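Local coordinates for protein 7,8-dihydro-6-hydroxymethylpterin pyrophosphokinase-dihydropteroate synthase (PDB 6JWS) that probably catalyses two consecutive steps of folate biosynthesis, ATP-dependent pyrophosphorylation of 6-hydroxymethyl-7,8-dihydropterin and condensation of the resulting diphosphate with 4-aminobenzoate to give 7,8-dihydropteroate, at residues P477-D482 with D496-L501; V488-V493 with I514-K519; R413-M418 with Q457-E462. The protein carries 1 engineered substitution. All blocks are in the same frame, centred on the assembly; numbering follows the deposited sequence.

Contact 1 (P477-D482 with D496-L501); sequences PIISID and DLVDIL. With PT1 (pteroic acid), chain I.
The carboxylate of Asp-499 turns to the edge of strand 478-482, where its OD2 accepts a hydrogen bond from Ile-479 N at 2.8 Å through the anti lone pair, with an N-H...O angle of 169°. The same oxygen also accepts a hydrogen bond from a water that donates to Pro-477 O, so two donors hold it. CG beside the backbone N of Asp-499 (chi1 -55°) turns OD2 to Ile-479 N. Asp-499 CB meets Ile-478 CG2 at 3.7 Å, the two side chains crossing near a right angle.

Next along the strand, Ile-479 O receives both Asp-499 N (2.8 Å) and Ile-500 N (3.0 Å) in its carbonyl plane. Ile-481 N is hydrogen-bonded to Ile-500 O at 2.9 Å; together with the Ile-500 N bond, this defines the parallel bridge of Ser-480 with Ile-500.

On one sheet face Ile-478 CG2 touches Ile-500 CD1 at 3.5 Å, while Ser-480 OG lies against Ile-500 CG2 and is hydrogen-bonded to Asp-430 OD1. On the other, Val-498 CG1 fits between the CG2 methyls of Ile-479 and Ile-481, 3.9 Å from the former.

Asp-482 ends the strand with OD2 2.7 Å from N8 of pteroic acid. The pair belongs to the parallel TIM-barrel sheet: strand 428-432 flanks 478-482, and helices 448-464 and 486-494 cover the face of Ile-481 and Val-498.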
loop_
_atom_site.group_PDB
_atom_site.type_symbol
_atom_site.label_atom_id
_atom_site.label_comp_id
_atom_site.label_asym_id
_atom_site.label_seq_id
_atom_site.Cartn_x
_atom_site.Cartn_y
_atom_site.Cartn_z
ATOM N N PRO B 477 26.352 7.867 -11.357
ATOM C CA PRO B 477 25.454 8.291 -10.292
ATOM C C PRO B 477 25.518 9.807 -10.167
ATOM O O PRO B 477 26.529 10.428 -10.471
ATOM C CB PRO B 477 25.970 7.591 -9.029
ATOM C CG PRO B 477 27.427 7.315 -9.336
ATOM C CD PRO B 477 27.534 7.157 -10.842
ATOM N N ILE B 478 24.374 10.378 -9.805
ATOM C CA ILE B 478 24.247 11.777 -9.461
ATOM C C ILE B 478 24.894 11.928 -8.091
ATOM O O ILE B 478 24.775 11.036 -7.248
ATOM C CB ILE B 478 22.745 12.112 -9.484
ATOM C CG1 ILE B 478 22.141 11.725 -10.841
ATOM C CG2 ILE B 478 22.497 13.564 -9.137
ATOM C CD1 ILE B 478 20.644 11.920 -10.957
ATOM N N ILE B 479 25.623 13.032 -7.899
ATOM C CA ILE B 479 26.307 13.269 -6.636
ATOM C C ILE B 479 25.641 14.435 -5.911
ATOM O O ILE B 479 25.558 15.550 -6.437
ATOM C CB ILE B 479 27.821 13.516 -6.838
ATOM C CG1 ILE B 479 28.513 12.363 -7.575
ATOM C CG2 ILE B 479 28.507 13.802 -5.514
ATOM C CD1 ILE B 479 28.254 11.008 -6.950
ATOM N N SER B 480 25.271 14.180 -4.657
ATOM C CA SER B 480 24.709 15.195 -3.791
ATOM C C SER B 480 25.675 15.494 -2.637
ATOM O O SER B 480 26.246 14.581 -2.030
ATOM C CB SER B 480 23.363 14.706 -3.285
ATOM O OG SER B 480 22.818 15.622 -2.355
ATOM N N ILE B 481 25.834 16.778 -2.303
ATOM C CA ILE B 481 26.675 17.126 -1.158
ATOM C C ILE B 481 25.814 17.698 -0.034
ATOM O O ILE B 481 25.113 18.684 -0.225
ATOM C CB ILE B 481 27.853 18.053 -1.525
ATOM C CG1 ILE B 481 28.596 18.530 -0.276
ATOM C CG2 ILE B 481 27.434 19.235 -2.387
ATOM C CD1 ILE B 481 30.046 18.836 -0.546
ATOM N N ASP B 482 25.894 17.061 1.134
ATOM C CA ASP B 482 25.204 17.485 2.333
ATOM C C ASP B 482 26.052 18.569 2.996
ATOM O O ASP B 482 26.905 18.265 3.843
ATOM C CB ASP B 482 25.002 16.280 3.256
ATOM C CG ASP B 482 24.148 16.525 4.499
ATOM O OD1 ASP B 482 23.928 17.700 4.876
ATOM O OD2 ASP B 482 23.687 15.523 5.094
ATOM N N ASP B 496 33.519 20.606 -10.637
ATOM C CA ASP B 496 32.548 19.658 -11.180
ATOM C C ASP B 496 32.528 18.366 -10.367
ATOM O O ASP B 496 32.531 17.270 -10.917
ATOM C CB ASP B 496 32.715 19.435 -12.689
ATOM C CG ASP B 496 32.292 20.641 -13.522
ATOM O OD1 ASP B 496 33.143 21.542 -13.739
ATOM O OD2 ASP B 496 31.101 20.692 -13.935
ATOM N N LEU B 497 32.474 18.503 -9.042
ATOM C CA LEU B 497 32.533 17.328 -8.189
ATOM C C LEU B 497 31.128 16.869 -7.799
ATOM O O LEU B 497 30.998 15.761 -7.291
ATOM C CB LEU B 497 33.400 17.629 -6.950
ATOM C CG LEU B 497 34.850 18.041 -7.237
ATOM C CD1 LEU B 497 35.629 18.243 -5.951
ATOM C CD2 LEU B 497 35.548 16.999 -8.099
ATOM N N VAL B 498 30.106 17.714 -8.023
ATOM C CA VAL B 498 28.777 17.473 -7.481
ATOM C C VAL B 498 27.706 17.951 -8.458
ATOM O O VAL B 498 27.963 18.838 -9.274
ATOM C CB VAL B 498 28.573 18.102 -6.081
ATOM C CG1 VAL B 498 29.556 17.551 -5.063
ATOM C CG2 VAL B 498 28.618 19.628 -6.108
ATOM N N ASP B 499 26.497 17.382 -8.315
ATOM C CA ASP B 499 25.309 17.790 -9.044
ATOM C C ASP B 499 24.282 18.514 -8.167
ATOM O O ASP B 499 23.560 19.361 -8.670
ATOM C CB ASP B 499 24.645 16.564 -9.658
ATOM C CG ASP B 499 25.647 15.819 -10.504
ATOM O OD1 ASP B 499 26.132 16.447 -11.486
ATOM O OD2 ASP B 499 25.983 14.651 -10.133
ATOM N N ILE B 500 24.155 18.145 -6.889
ATOM C CA ILE B 500 23.003 18.559 -6.096
ATOM C C ILE B 500 23.496 19.149 -4.776
ATOM O O ILE B 500 24.342 18.547 -4.126
ATOM C CB ILE B 500 22.048 17.363 -5.837
ATOM C CG1 ILE B 500 21.335 16.907 -7.113
ATOM C CG2 ILE B 500 21.037 17.700 -4.732
ATOM C CD1 ILE B 500 20.566 15.609 -6.985
ATOM N N LEU B 501 22.976 20.328 -4.406
ATOM C CA LEU B 501 23.129 20.824 -3.047
ATOM C C LEU B 501 22.040 20.212 -2.152
ATOM O O LEU B 501 20.844 20.330 -2.418
ATOM C CB LEU B 501 23.092 22.360 -3.039
ATOM C CG LEU B 501 23.049 23.031 -1.653
ATOM C CD1 LEU B 501 24.312 22.737 -0.842
ATOM C CD2 LEU B 501 22.882 24.538 -1.778
HETATM C C2 PT1 I . 17.824 14.122 6.215
HETATM C C3 PT1 I . 19.192 14.066 6.730
HETATM C C5 PT1 I . 20.216 14.756 5.938
HETATM N N6 PT1 I . 19.532 13.416 7.870
HETATM C C7 PT1 I . 18.531 15.445 4.379
HETATM N N9 PT1 I . 19.838 15.404 4.799
HETATM C C10 PT1 I . 20.824 13.437 8.292
HETATM N N11 PT1 I . 18.176 16.126 3.230
HETATM C C12 PT1 I . 21.791 14.114 7.560
HETATM C C21 PT1 I . 17.615 10.831 14.719
HETATM O O22 PT1 I . 17.900 9.646 15.043
HETATM O O1 PT1 I . 16.837 13.520 6.890
HETATM N N4 PT1 I . 17.559 14.795 5.074
HETATM N N8 PT1 I . 21.476 14.737 6.405
HETATM C C13 PT1 I . 21.171 12.749 9.585
HETATM N N14 PT1 I . 20.597 13.539 10.708
HETATM C C15 PT1 I . 19.884 12.913 11.673
HETATM C C16 PT1 I . 18.828 13.586 12.323
HETATM C C17 PT1 I . 20.234 11.567 12.021
HETATM C C18 PT1 I . 18.091 12.901 13.320
HETATM C C19 PT1 I . 19.500 10.902 13.035
HETATM C C20 PT1 I . 18.418 11.564 13.667
HETATM O O23 PT1 I . 16.657 11.404 15.265
HETATM O O HOH W 1 27.266 12.949 -11.804
#

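Contact 2 (V488-V493 with I514-K519); sequences VFKECV and IKLLKK
Helix 486-494, the connecting helix of a beta-alpha-beta unit in the TIM barrel, meets the loop between strands 500-503 and 525-529 through Phe-489 and Leu-516. Leu-516 CB lies at the edge of the phenyl ring, close to its plane, 3.7 Å from Phe-489 CD2, and the two side chains run antiparallel alongside each other. The ring reaches that position because its CG is anti to the backbone N (chi1 -168°). One turn on, Val-493 of the same helix sets CG1 3.5 Å above the ring plane, displaced toward the rim, so one face and one edge are covered by different residues.

Leu-517 meets the ring obliquely, with CD2 3.9 Å from Phe-489 CE2, and its side chain crosses that of Phe-489 at about a right angle. Leu-516 also climbs over the helix backbone: its CD1 is 3.6 Å from Lys-490 N and 3.7 Å from Lys-490 CB. Here the aliphatic base of the lysine does the touching, while the ammonium group turns to a salt bridge with Asp-494.

At the C-terminal side of the contact, Lys-519 bends through chi2, chi3 and chi4 and brings NZ to 3.5 Å from Val-493 O. NZ is hydrogen-bonded to Tyr-524 OH.

With no hydrogen bond linking the two segments, the geometry points to an interface held by dispersion and by burial of apolar surface. Phe-489 and the two leucines supply most of it, and the polar ends of Lys-490 and Lys-519 have polar partners outside the two segments, Asp-494 and Tyr-524.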
loop_
_atom_site.group_PDB
_atom_site.type_symbol
_atom_site.label_atom_id
_atom_site.label_comp_id
_atom_site.label_asym_id
_atom_site.label_seq_id
_atom_site.Cartn_x
_atom_site.Cartn_y
_atom_site.Cartn_z
ATOM N N VAL B 488 32.556 25.370 0.748
ATOM C CA VAL B 488 32.629 23.965 0.384
ATOM C C VAL B 488 31.877 23.760 -0.928
ATOM O O VAL B 488 32.440 23.238 -1.892
ATOM C CB VAL B 488 32.113 23.060 1.525
ATOM C CG1 VAL B 488 31.839 21.631 1.056
ATOM C CG2 VAL B 488 33.076 23.061 2.713
ATOM N N PHE B 489 30.623 24.233 -0.988
ATOM C CA PHE B 489 29.841 24.038 -2.194
ATOM C C PHE B 489 30.528 24.668 -3.403
ATOM O O PHE B 489 30.514 24.067 -4.474
ATOM C CB PHE B 489 28.389 24.523 -2.070
ATOM C CG PHE B 489 27.509 24.059 -3.223
ATOM C CD1 PHE B 489 27.260 22.710 -3.432
ATOM C CD2 PHE B 489 26.930 24.965 -4.101
ATOM C CE1 PHE B 489 26.461 22.280 -4.486
ATOM C CE2 PHE B 489 26.099 24.535 -5.128
ATOM C CZ PHE B 489 25.884 23.193 -5.337
ATOM N N LYS B 490 31.095 25.878 -3.238
ATOM C CA LYS B 490 31.757 26.577 -4.336
ATOM C C LYS B 490 32.918 25.756 -4.915
ATOM O O LYS B 490 33.029 25.592 -6.122
ATOM C CB LYS B 490 32.204 27.984 -3.912
ATOM C CG LYS B 490 32.873 28.794 -5.015
ATOM C CD LYS B 490 33.188 30.237 -4.622
ATOM C CE LYS B 490 34.246 30.883 -5.499
ATOM N NZ LYS B 490 33.987 30.666 -6.943
ATOM N N GLU B 491 33.768 25.205 -4.058
ATOM C CA GLU B 491 34.914 24.451 -4.547
ATOM C C GLU B 491 34.427 23.198 -5.276
ATOM O O GLU B 491 35.057 22.765 -6.235
ATOM C CB GLU B 491 35.869 24.099 -3.400
ATOM C CG GLU B 491 37.192 23.511 -3.878
ATOM C CD GLU B 491 38.150 23.008 -2.807
ATOM O OE1 GLU B 491 37.840 23.128 -1.607
ATOM O OE2 GLU B 491 39.199 22.464 -3.177
ATOM N N CYS B 492 33.292 22.637 -4.840
ATOM C CA CYS B 492 32.768 21.432 -5.466
ATOM C C CYS B 492 32.225 21.738 -6.855
ATOM O O CYS B 492 32.529 21.008 -7.788
ATOM C CB CYS B 492 31.698 20.762 -4.621
ATOM S SG CYS B 492 32.367 20.042 -3.104
ATOM N N VAL B 493 31.452 22.825 -7.003
ATOM C CA VAL B 493 30.904 23.094 -8.328
ATOM C C VAL B 493 31.994 23.590 -9.282
ATOM O O VAL B 493 31.971 23.243 -10.460
ATOM C CB VAL B 493 29.590 23.917 -8.356
ATOM C CG1 VAL B 493 28.446 23.167 -7.682
ATOM C CG2 VAL B 493 29.717 25.311 -7.766
ATOM N N ILE B 514 22.836 30.129 -2.911
ATOM C CA ILE B 514 21.816 30.022 -3.947
ATOM C C ILE B 514 22.371 30.505 -5.288
ATOM O O ILE B 514 22.111 29.902 -6.331
ATOM C CB ILE B 514 20.543 30.770 -3.489
ATOM C CG1 ILE B 514 19.707 29.893 -2.560
ATOM C CG2 ILE B 514 19.714 31.327 -4.641
ATOM C CD1 ILE B 514 18.827 30.694 -1.621
ATOM N N LYS B 515 23.209 31.542 -5.245
ATOM C CA LYS B 515 23.864 32.054 -6.440
ATOM C C LYS B 515 24.781 31.000 -7.046
ATOM O O LYS B 515 25.067 31.042 -8.238
ATOM C CB LYS B 515 24.760 33.253 -6.121
ATOM C CG LYS B 515 24.079 34.494 -5.557
ATOM C CD LYS B 515 25.119 35.590 -5.445
ATOM C CE LYS B 515 25.163 36.284 -4.103
ATOM N NZ LYS B 515 26.552 36.471 -3.611
ATOM N N LEU B 516 25.236 30.049 -6.234
ATOM C CA LEU B 516 26.097 29.001 -6.742
ATOM C C LEU B 516 25.296 27.952 -7.520
ATOM O O LEU B 516 25.917 27.132 -8.187
ATOM C CB LEU B 516 26.858 28.358 -5.574
ATOM C CG LEU B 516 27.832 29.246 -4.782
ATOM C CD1 LEU B 516 28.539 28.425 -3.703
ATOM C CD2 LEU B 516 28.877 29.873 -5.704
ATOM N N LEU B 517 23.946 27.948 -7.437
ATOM C CA LEU B 517 23.149 26.914 -8.107
ATOM C C LEU B 517 22.939 27.269 -9.578
ATOM O O LEU B 517 22.261 26.540 -10.308
ATOM C CB LEU B 517 21.778 26.752 -7.445
ATOM C CG LEU B 517 21.774 26.367 -5.971
ATOM C CD1 LEU B 517 20.373 26.524 -5.402
ATOM C CD2 LEU B 517 22.296 24.948 -5.789
ATOM N N LYS B 518 23.524 28.397 -9.989
ATOM C CA LYS B 518 23.381 28.946 -11.328
ATOM C C LYS B 518 24.759 29.328 -11.863
ATOM O O LYS B 518 25.549 29.973 -11.178
ATOM C CB LYS B 518 22.465 30.171 -11.262
ATOM C CG LYS B 518 20.995 29.879 -11.519
ATOM C CD LYS B 518 19.985 30.858 -10.948
ATOM C CE LYS B 518 20.343 32.325 -11.041
ATOM N NZ LYS B 518 20.260 32.956 -9.701
ATOM N N LYS B 519 25.059 28.875 -13.079
ATOM C CA LYS B 519 26.208 29.360 -13.824
ATOM C C LYS B 519 25.729 29.855 -15.187
ATOM O O LYS B 519 24.531 29.877 -15.452
ATOM C CB LYS B 519 27.255 28.253 -13.958
ATOM C CG LYS B 519 28.010 27.914 -12.684
ATOM C CD LYS B 519 29.425 27.441 -12.943
ATOM C CE LYS B 519 29.512 26.098 -13.637
ATOM N NZ LYS B 519 29.876 25.026 -12.682
#

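Contact 3 (R413-M418 with Q457-E462); sequences RAVQRM and QLFQKE
Met-418 sets its terminal methyl over one face of the Phe-459 ring: CE is 3.6 Å from the ring centroid and 23° off the ring normal, which meets the geometry of a CH-pi contact. The methyl is shifted toward the rim, where Phe-459 CG is 3.4 Å from Met-418 CE. Sulfur SD follows as an oblique Met-aromatic neighbour, 4.8 Å from the same centroid. A bend at chi3 (66°) in the otherwise extended side chain folds CE down onto the ring.

Val-415 completes the tightly packed part. Its CG2, beside its own backbone N, packs against the backbone of the facing helix, 3.6 Å from Phe-459 N, and lies 3.8 Å from Leu-458 CG. Leu-458, partly exposed, marks the boundary of this packed part to solvent. The other valine branch, CG1, lies near the plane of the Phe-459 ring beside its edge, more distant than Met-418 CE is over the face. The ring of Phe-459 also meets that of Phe-419, with the two planes inclined to each other.

Packing is looser toward solvent. There Glu-462, partly exposed, offers only its CG, 4.1 Å from Val-415 CG1.

The axes of the two helical segments approach to 9.5 Å and cross at -56°, which confines contact to a few residues on each side. No hydrogen bond or ion pair crosses between the segments, so helices 411-424 and 448-464 are joined here by apolar packing, with the methyl C-H over the ring adding a weak directional element.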
loop_
_atom_site.group_PDB
_atom_site.type_symbol
_atom_site.label_atom_id
_atom_site.label_comp_id
_atom_site.label_asym_id
_atom_site.label_seq_id
_atom_site.Cartn_x
_atom_site.Cartn_y
_atom_site.Cartn_z
ATOM N N ARG B 413 38.900 4.030 0.962
ATOM C CA ARG B 413 37.815 3.274 1.570
ATOM C C ARG B 413 36.493 3.995 1.285
ATOM O O ARG B 413 35.504 3.353 0.958
ATOM C CB ARG B 413 38.097 3.109 3.066
ATOM C CG ARG B 413 37.046 2.338 3.850
ATOM C CD ARG B 413 37.229 2.577 5.344
ATOM N NE ARG B 413 36.928 1.448 6.223
ATOM C CZ ARG B 413 35.706 1.081 6.614
ATOM N NH1 ARG B 413 34.640 1.744 6.194
ATOM N NH2 ARG B 413 35.553 0.044 7.422
ATOM N N ALA B 414 36.506 5.335 1.350
ATOM C CA ALA B 414 35.332 6.146 1.059
ATOM C C ALA B 414 34.859 5.883 -0.368
ATOM O O ALA B 414 33.684 5.593 -0.572
ATOM C CB ALA B 414 35.593 7.619 1.291
ATOM N N VAL B 415 35.792 5.952 -1.330
ATOM C CA VAL B 415 35.440 5.842 -2.735
ATOM C C VAL B 415 34.977 4.417 -3.056
ATOM O O VAL B 415 34.059 4.214 -3.854
ATOM C CB VAL B 415 36.592 6.341 -3.629
ATOM C CG1 VAL B 415 36.418 5.946 -5.089
ATOM C CG2 VAL B 415 36.740 7.848 -3.514
ATOM N N GLN B 416 35.600 3.432 -2.403
ATOM C CA GLN B 416 35.217 2.044 -2.547
ATOM C C GLN B 416 33.734 1.902 -2.195
ATOM O O GLN B 416 32.978 1.269 -2.930
ATOM C CB GLN B 416 36.050 1.208 -1.577
ATOM C CG GLN B 416 36.558 -0.113 -2.128
ATOM C CD GLN B 416 37.804 -0.517 -1.368
ATOM O OE1 GLN B 416 38.933 -0.275 -1.805
ATOM N NE2 GLN B 416 37.612 -1.100 -0.193
ATOM N N ARG B 417 33.345 2.479 -1.047
ATOM C CA ARG B 417 31.978 2.470 -0.546
ATOM C C ARG B 417 31.026 3.111 -1.560
ATOM O O ARG B 417 29.934 2.597 -1.776
ATOM C CB ARG B 417 31.914 3.130 0.833
ATOM C CG ARG B 417 30.536 3.124 1.480
ATOM C CD ARG B 417 29.934 1.753 1.742
ATOM N NE ARG B 417 28.581 1.879 2.282
ATOM C CZ ARG B 417 27.542 1.112 1.943
ATOM N NH1 ARG B 417 27.687 0.136 1.059
ATOM N NH2 ARG B 417 26.358 1.332 2.491
ATOM N N MET B 418 31.462 4.200 -2.210
ATOM C CA MET B 418 30.667 4.860 -3.234
ATOM C C MET B 418 30.411 3.927 -4.411
ATOM O O MET B 418 29.314 3.937 -4.967
ATOM C CB MET B 418 31.317 6.153 -3.734
ATOM C CG MET B 418 31.312 7.223 -2.672
ATOM S SD MET B 418 32.234 8.713 -3.087
ATOM C CE MET B 418 31.250 9.350 -4.444
ATOM N N GLN B 457 37.207 14.225 -5.200
ATOM C CA GLN B 457 38.270 14.314 -6.194
ATOM C C GLN B 457 38.729 12.914 -6.617
ATOM O O GLN B 457 38.844 12.638 -7.804
ATOM C CB GLN B 457 39.440 15.149 -5.659
ATOM C CG GLN B 457 39.323 16.635 -5.968
ATOM C CD GLN B 457 40.193 17.520 -5.109
ATOM O OE1 GLN B 457 40.752 17.107 -4.088
ATOM N NE2 GLN B 457 40.284 18.781 -5.504
ATOM N N LEU B 458 38.978 12.030 -5.649
ATOM C CA LEU B 458 39.372 10.656 -5.927
ATOM C C LEU B 458 38.249 9.921 -6.668
ATOM O O LEU B 458 38.512 9.172 -7.612
ATOM C CB LEU B 458 39.749 9.978 -4.601
ATOM C CG LEU B 458 40.262 8.535 -4.693
ATOM C CD1 LEU B 458 41.454 8.427 -5.631
ATOM C CD2 LEU B 458 40.639 7.988 -3.324
ATOM N N PHE B 459 36.986 10.160 -6.271
ATOM C CA PHE B 459 35.882 9.502 -6.956
ATOM C C PHE B 459 35.847 9.898 -8.432
ATOM O O PHE B 459 35.655 9.041 -9.298
ATOM C CB PHE B 459 34.526 9.787 -6.302
ATOM C CG PHE B 459 33.394 9.174 -7.076
ATOM C CD1 PHE B 459 33.110 7.822 -6.956
ATOM C CD2 PHE B 459 32.655 9.936 -7.968
ATOM C CE1 PHE B 459 32.086 7.249 -7.696
ATOM C CE2 PHE B 459 31.635 9.357 -8.711
ATOM C CZ PHE B 459 31.358 8.013 -8.579
ATOM N N GLN B 460 35.996 11.202 -8.699
ATOM C CA GLN B 460 35.967 11.739 -10.052
ATOM C C GLN B 460 37.062 11.047 -10.878
ATOM O O GLN B 460 36.816 10.597 -11.994
ATOM C CB GLN B 460 36.072 13.271 -9.979
ATOM C CG GLN B 460 36.187 13.999 -11.315
ATOM C CD GLN B 460 36.562 15.467 -11.215
ATOM O OE1 GLN B 460 37.570 15.844 -10.609
ATOM N NE2 GLN B 460 35.766 16.331 -11.836
ATOM N N LYS B 461 38.258 10.916 -10.286
ATOM C CA LYS B 461 39.419 10.345 -10.951
ATOM C C LYS B 461 39.170 8.874 -11.286
ATOM O O LYS B 461 39.382 8.462 -12.422
ATOM C CB LYS B 461 40.687 10.586 -10.120
ATOM C CG LYS B 461 41.969 9.982 -10.676
ATOM C CD LYS B 461 43.002 9.692 -9.597
ATOM C CE LYS B 461 43.670 8.335 -9.743
ATOM N NZ LYS B 461 44.099 7.773 -8.436
ATOM N N GLU B 462 38.710 8.090 -10.304
ATOM C CA GLU B 462 38.409 6.681 -10.519
ATOM C C GLU B 462 37.289 6.507 -11.548
ATOM O O GLU B 462 37.342 5.610 -12.389
ATOM C CB GLU B 462 38.054 5.970 -9.213
ATOM C CG GLU B 462 39.147 5.994 -8.157
ATOM C CD GLU B 462 40.453 5.271 -8.476
ATOM O OE1 GLU B 462 41.005 5.471 -9.586
ATOM O OE2 GLU B 462 40.933 4.518 -7.601
#

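In the fold
All three contacts lie within the TIM-barrel, pterin-binding part of the chain. Contact 3 comes first and closes before contact 1 opens, whereas contacts 1 and 2 interlock, their segments alternating along the sequence. Contact 1 is at the sheet, its centre about 11 Å from that of contact 2 and about 13 Å from that of contact 3; the centres of the outer two are about 21 Å apart. Ile-481 packs on Phe-489 and Cys-492, and Pro-477 touches Phe-459, so contact 1 touches both other contacts. Successive strands and helices of the barrel wall are thereby packed together, and strand 478-482, part of contact 1, carries the Asp-482 that meets pteroic acid.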